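Local coordinates for protein methanogen homoaconitase small subunit (Methanocaldococcus jannaschii, PDB 2PKP) that forms the small subunit of a hydro-lyase that interconverts homocitrate and homoisocitrate through cis-homoaconitate, with broad specificity for cis-unsaturated tricarboxylic acids, at residues I90-A95 / L100-A105; K122-I127 / N131-C136. All blocks are in the same frame, centred on the assembly; numbering follows the deposited sequence.

Overall arrangement
The two contacts involve opposite ends of the strand order of one mixed sheet. Contact 1 is core and buried: helix 89-98 packs on strand 101-104, an outermost strand of the sheet within the chain. Contact 2 is largely surface: strands 124-127 and 132-135 pair as a hairpin, and 132-135 is the outermost strand within the chain at the other end of the order. Contact 1 relies on apolar packing and has one backbone hydrogen bond between its segments. Contact 2 has four, and carries the charged side chains Glu123, Glu124, Lys132 and Lys135. Their centres are about 18 Å apart, but they touch where Ile103, Ile104 and Ala105 pack against Cys136, Lys135 and Ile125.

Contact 1 (I90-A95 / L100-A105)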
loop_
_atom_site.group_PDB
_atom_site.type_symbol
_atom_site.label_atom_id
_atom_site.label_comp_id
_atom_site.label_asym_id
_atom_site.label_seq_id
_atom_site.Cartn_x
_atom_site.Cartn_y
_atom_site.Cartn_z
ATOM N N ILE A 90 -6.676 -17.571 15.215
ATOM C CA ILE A 90 -6.278 -18.067 13.907
ATOM C C ILE A 90 -6.242 -16.968 12.853
ATOM O O ILE A 90 -5.302 -16.890 12.063
ATOM C CB ILE A 90 -7.210 -19.205 13.446
ATOM C CG1 ILE A 90 -7.064 -20.398 14.398
ATOM C CG2 ILE A 90 -6.872 -19.616 12.015
ATOM C CD1 ILE A 90 -7.946 -21.592 14.053
ATOM N N PHE A 91 -7.261 -16.116 12.845
ATOM C CA PHE A 91 -7.307 -15.027 11.878
ATOM C C PHE A 91 -6.075 -14.143 12.041
ATOM O O PHE A 91 -5.427 -13.777 11.065
ATOM C CB PHE A 91 -8.561 -14.174 12.084
ATOM C CG PHE A 91 -8.620 -12.971 11.183
ATOM C CD1 PHE A 91 -9.168 -13.067 9.909
ATOM C CD2 PHE A 91 -8.081 -11.753 11.594
ATOM C CE1 PHE A 91 -9.182 -11.966 9.048
ATOM C CE2 PHE A 91 -8.088 -10.641 10.740
ATOM C CZ PHE A 91 -8.640 -10.753 9.463
ATOM N N TYR A 92 -5.764 -13.808 13.290
ATOM C CA TYR A 92 -4.625 -12.955 13.610
ATOM C C TYR A 92 -3.347 -13.495 12.978
ATOM O O TYR A 92 -2.582 -12.757 12.353
ATOM C CB TYR A 92 -4.449 -12.874 15.125
ATOM C CG TYR A 92 -3.445 -11.838 15.568
ATOM C CD1 TYR A 92 -3.846 -10.533 15.863
ATOM C CD2 TYR A 92 -2.093 -12.154 15.680
ATOM C CE1 TYR A 92 -2.932 -9.576 16.257
ATOM C CE2 TYR A 92 -1.165 -11.199 16.075
ATOM C CZ TYR A 92 -1.589 -9.914 16.361
ATOM O OH TYR A 92 -0.673 -8.962 16.753
ATOM N N ARG A 93 -3.127 -14.793 13.153
ATOM C CA ARG A 93 -1.945 -15.450 12.620
ATOM C C ARG A 93 -1.924 -15.379 11.097
ATOM O O ARG A 93 -0.904 -15.022 10.500
ATOM C CB ARG A 93 -1.914 -16.911 13.083
ATOM C CG ARG A 93 -0.732 -17.710 12.559
ATOM C CD ARG A 93 -0.768 -19.149 13.058
ATOM N NE ARG A 93 -1.869 -19.927 12.489
ATOM C CZ ARG A 93 -1.981 -20.230 11.200
ATOM N NH1 ARG A 93 -1.062 -19.819 10.337
ATOM N NH2 ARG A 93 -3.008 -20.955 10.772
ATOM N N ASN A 94 -3.048 -15.714 10.470
ATOM C CA ASN A 94 -3.138 -15.677 9.013
ATOM C C ASN A 94 -2.901 -14.270 8.489
ATOM O O ASN A 94 -2.222 -14.081 7.478
ATOM C CB ASN A 94 -4.506 -16.178 8.537
ATOM C CG ASN A 94 -4.694 -17.668 8.767
ATOM O OD1 ASN A 94 -3.722 -18.413 8.904
ATOM N ND2 ASN A 94 -5.947 -18.112 8.795
ATOM N N ALA A 95 -3.459 -13.282 9.181
ATOM C CA ALA A 95 -3.298 -11.895 8.768
ATOM C C ALA A 95 -1.813 -11.534 8.740
ATOM O O ALA A 95 -1.314 -10.995 7.753
ATOM C CB ALA A 95 -4.044 -10.972 9.722
ATOM N N LEU A 100 -1.228 -8.555 6.352
ATOM C CA LEU A 100 -2.389 -7.744 6.732
ATOM C C LEU A 100 -2.194 -7.383 8.200
ATOM O O LEU A 100 -2.060 -8.266 9.044
ATOM C CB LEU A 100 -3.683 -8.549 6.549
ATOM C CG LEU A 100 -5.007 -7.875 6.915
ATOM C CD1 LEU A 100 -5.191 -6.606 6.088
ATOM C CD2 LEU A 100 -6.159 -8.854 6.678
ATOM N N ILE A 101 -2.190 -6.091 8.507
ATOM C CA ILE A 101 -1.954 -5.637 9.877
ATOM C C ILE A 101 -3.154 -5.600 10.820
ATOM O O ILE A 101 -4.099 -4.834 10.627
ATOM C CB ILE A 101 -1.311 -4.232 9.879
ATOM C CG1 ILE A 101 -0.046 -4.239 9.020
ATOM C CG2 ILE A 101 -0.966 -3.818 11.311
ATOM C CD1 ILE A 101 0.473 -2.847 8.682
ATOM N N PRO A 102 -3.124 -6.427 11.868
ATOM C CA PRO A 102 -4.220 -6.458 12.833
ATOM C C PRO A 102 -3.879 -5.453 13.932
ATOM O O PRO A 102 -2.835 -5.560 14.583
ATOM C CB PRO A 102 -4.197 -7.894 13.359
ATOM C CG PRO A 102 -3.104 -8.604 12.541
ATOM C CD PRO A 102 -2.171 -7.507 12.147
ATOM N N ILE A 103 -4.754 -4.476 14.128
ATOM C CA ILE A 103 -4.544 -3.453 15.141
ATOM C C ILE A 103 -5.640 -3.534 16.206
ATOM O O ILE A 103 -6.821 -3.622 15.875
ATOM C CB ILE A 103 -4.542 -2.064 14.483
ATOM C CG1 ILE A 103 -3.317 -1.951 13.569
ATOM C CG2 ILE A 103 -4.556 -0.970 15.541
ATOM C CD1 ILE A 103 -3.363 -0.787 12.638
ATOM N N ILE A 104 -5.243 -3.526 17.475
ATOM C CA ILE A 104 -6.197 -3.587 18.585
ATOM C C ILE A 104 -6.458 -2.193 19.151
ATOM O O ILE A 104 -5.523 -1.441 19.403
ATOM C CB ILE A 104 -5.670 -4.499 19.718
ATOM C CG1 ILE A 104 -5.582 -5.940 19.210
ATOM C CG2 ILE A 104 -6.591 -4.417 20.953
ATOM C CD1 ILE A 104 -5.013 -6.916 20.229
ATOM N N ALA A 105 -7.732 -1.854 19.335
ATOM C CA ALA A 105 -8.120 -0.549 19.876
ATOM C C ALA A 105 -9.586 -0.558 20.293
ATOM O O ALA A 105 -10.336 -1.477 19.941
ATOM C CB ALA A 105 -7.897 0.544 18.827
#
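This is a buried helix-on-strand contact in which Tyr92 and Ala95 of helix 89-98 meet Pro102 of strand 101-104, close to the centre of the chain. The proline ring presents its CB and CG to the tyrosine. Pro102 CB lies 3.6 Å from Tyr92 CE1. CG sits over one face of the ring, displaced toward its rim, in a CH-pi contact. The Tyr92 ring gets there because its CG stands opposite the backbone N (chi1 -170°), which brings the ring end closer to the strand. The same Pro102 CG reaches back to the helix and lies 3.8 Å from Ala95 CB, so the proline is wedged between two helix residues one turn apart. Strand 81-84, helix 89-98 and strand 101-104 form a beta-alpha-beta unit of the aconitase C-terminal, or swivel, domain, and this contact packs its helix on its second strand. The return to the strand is tied by Leu100 N, which donates to Ala95 O at 2.8 Å from above the carbonyl plane. Beside that bond, Ala95 CB and Leu100 CB are 4.0 Å apart. Phe91 adds a looser touch, with Phe91 CZ 4.2 Å from Leu100 CD2. Both Phe91 and Leu100 also pack on Ile74 of helix 68-75, and Phe61 meets the Phe91 ring edge-to-face. Tyr92 OH makes a weak hydrogen bond to Glu143.

Contact 2 (K122-I127 / N131-C136); sequences KEEIVI and NKTIKC
Ile125 N donates to Ile134 O over 2.8 Å, nearly along the C=O axis. The same carbonyl oxygen also takes a CA-H...O contact from Glu124 CA at 3.3 Å. Ile134 N returns a bond to Ile125 O, which makes these isoleucines an antiparallel hydrogen-bonded pair. Ile127 N to Lys132 O is equally short, with a C=O...N angle of 171°. The result is a beta hairpin at one end of the strand order, with 124-127 between 115-119 and 132-135, the last strand within this chain. At its open end Cys136 N binds Glu123 O from well above the carbonyl plane. Glu123 and Glu124 together face Asp119 in a G1 bulge on the neighbouring pairing.

Ile125, Ile127, Lys132 and Ile134 share one face of the hairpin. Ile125 CB meets Ile134 CG1, and Ile125 CD1 reaches Cys136 CB at 3.8 Å. The side chains of Ile127 and Lys132 lie alongside each other and point the same way, with Ile127 CD1 3.6 Å from Lys132 CE. Glu124, Val126 and Thr133 lie on the other face. With chi1 at -57°, Thr133 OG1 stands beside the backbone N and CG2 opposite it; Thr133 CG2 leans over to Glu124 CB at 3.6 Å. Thr133 OG1 is turned toward the valine and lies 3.7 Å from Val126 CG2 and 3.8 Å from Val126 CG1. An alanine in place of Val126 would remove both methyls and is likely to open a gap beside Thr133 OG1. Lys132 NZ continues to a salt bridge with Glu109, while Glu123 OE2 is held by Lys140 and Thr138.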
loop_
_atom_site.group_PDB
_atom_site.type_symbol
_atom_site.label_atom_id
_atom_site.label_comp_id
_atom_site.label_asym_id
_atom_site.label_seq_id
_atom_site.Cartn_x
_atom_site.Cartn_y
_atom_site.Cartn_z
ATOM N N LYS A 122 3.831 5.505 16.433
ATOM C CA LYS A 122 3.353 6.110 17.673
ATOM C C LYS A 122 2.293 5.235 18.343
ATOM O O LYS A 122 1.988 5.412 19.522
ATOM C CB LYS A 122 2.738 7.486 17.408
ATOM C CG LYS A 122 3.663 8.529 16.803
ATOM C CD LYS A 122 2.938 9.865 16.752
ATOM C CE LYS A 122 3.719 10.920 15.987
ATOM N NZ LYS A 122 2.970 12.216 15.954
ATOM N N GLU A 123 1.741 4.296 17.579
ATOM C CA GLU A 123 0.691 3.412 18.067
ATOM C C GLU A 123 -0.524 4.221 18.515
ATOM O O GLU A 123 -1.011 4.100 19.642
ATOM C CB GLU A 123 1.203 2.542 19.211
ATOM C CG GLU A 123 2.143 1.461 18.739
ATOM C CD GLU A 123 2.444 0.454 19.814
ATOM O OE1 GLU A 123 3.122 0.822 20.793
ATOM O OE2 GLU A 123 1.992 -0.704 19.682
ATOM N N GLU A 124 -0.992 5.059 17.604
ATOM C CA GLU A 124 -2.149 5.901 17.836
ATOM C C GLU A 124 -2.951 5.897 16.558
ATOM O O GLU A 124 -2.410 5.660 15.477
ATOM C CB GLU A 124 -1.745 7.347 18.111
ATOM C CG GLU A 124 -0.748 7.539 19.214
ATOM C CD GLU A 124 -0.476 9.008 19.449
ATOM O OE1 GLU A 124 -0.172 9.721 18.468
ATOM O OE2 GLU A 124 -0.573 9.447 20.612
ATOM N N ILE A 125 -4.239 6.166 16.690
ATOM C CA ILE A 125 -5.123 6.241 15.544
ATOM C C ILE A 125 -5.764 7.603 15.645
ATOM O O ILE A 125 -6.456 7.888 16.615
ATOM C CB ILE A 125 -6.237 5.187 15.604
ATOM C CG1 ILE A 125 -5.637 3.781 15.520
ATOM C CG2 ILE A 125 -7.234 5.444 14.481
ATOM C CD1 ILE A 125 -6.623 2.676 15.829
ATOM N N VAL A 126 -5.501 8.458 14.667
ATOM C CA VAL A 126 -6.098 9.780 14.660
ATOM C C VAL A 126 -7.392 9.689 13.854
ATOM O O VAL A 126 -7.387 9.241 12.708
ATOM C CB VAL A 126 -5.164 10.827 13.987
ATOM C CG1 VAL A 126 -5.787 12.213 14.068
ATOM C CG2 VAL A 126 -3.806 10.819 14.655
ATOM N N ILE A 127 -8.498 10.090 14.470
ATOM C CA ILE A 127 -9.797 10.097 13.810
ATOM C C ILE A 127 -9.929 11.562 13.422
ATOM O O ILE A 127 -10.526 12.367 14.141
ATOM C CB ILE A 127 -10.910 9.677 14.790
ATOM C CG1 ILE A 127 -10.494 8.380 15.499
ATOM C CG2 ILE A 127 -12.218 9.469 14.035
ATOM C CD1 ILE A 127 -11.463 7.901 16.550
ATOM N N ASN A 131 -11.637 15.121 15.518
ATOM C CA ASN A 131 -10.697 15.808 16.392
ATOM C C ASN A 131 -10.328 15.024 17.647
ATOM O O ASN A 131 -10.404 15.536 18.763
ATOM C CB ASN A 131 -11.237 17.184 16.793
ATOM C CG ASN A 131 -11.216 18.160 15.646
ATOM O OD1 ASN A 131 -10.249 18.211 14.882
ATOM N ND2 ASN A 131 -12.275 18.949 15.518
ATOM N N LYS A 132 -9.941 13.770 17.457
ATOM C CA LYS A 132 -9.525 12.950 18.574
ATOM C C LYS A 132 -8.575 11.851 18.120
ATOM O O LYS A 132 -8.571 11.445 16.957
ATOM C CB LYS A 132 -10.730 12.349 19.301
ATOM C CG LYS A 132 -11.613 11.424 18.488
ATOM C CD LYS A 132 -12.666 10.805 19.413
ATOM C CE LYS A 132 -13.586 9.849 18.689
ATOM N NZ LYS A 132 -14.562 9.249 19.641
ATOM N N THR A 133 -7.759 11.393 19.056
ATOM C CA THR A 133 -6.782 10.354 18.799
ATOM C C THR A 133 -6.917 9.312 19.896
ATOM O O THR A 133 -7.096 9.660 21.062
ATOM C CB THR A 133 -5.368 10.947 18.830
ATOM O OG1 THR A 133 -5.290 12.002 17.867
ATOM C CG2 THR A 133 -4.314 9.883 18.510
ATOM N N ILE A 134 -6.862 8.038 19.526
ATOM C CA ILE A 134 -6.957 6.975 20.514
ATOM C C ILE A 134 -5.729 6.085 20.425
ATOM O O ILE A 134 -5.088 5.995 19.375
ATOM C CB ILE A 134 -8.226 6.105 20.316
ATOM C CG1 ILE A 134 -8.148 5.348 18.987
ATOM C CG2 ILE A 134 -9.476 6.988 20.345
ATOM C CD1 ILE A 134 -9.384 4.487 18.695
ATOM N N LYS A 135 -5.380 5.447 21.536
ATOM C CA LYS A 135 -4.234 4.556 21.536
ATOM C C LYS A 135 -4.636 3.229 20.907
ATOM O O LYS A 135 -5.812 2.858 20.911
ATOM C CB LYS A 135 -3.739 4.293 22.962
ATOM C CG LYS A 135 -3.081 5.494 23.621
ATOM C CD LYS A 135 -2.482 5.120 24.963
ATOM C CE LYS A 135 -1.766 6.297 25.602
ATOM N NZ LYS A 135 -1.307 5.944 26.972
ATOM N N CYS A 136 -3.651 2.525 20.362
ATOM C CA CYS A 136 -3.885 1.218 19.773
ATOM C C CYS A 136 -2.663 0.368 20.089
ATOM O O CYS A 136 -1.646 0.869 20.567
ATOM C CB CYS A 136 -4.083 1.304 18.250
ATOM S SG CYS A 136 -2.636 1.835 17.278
#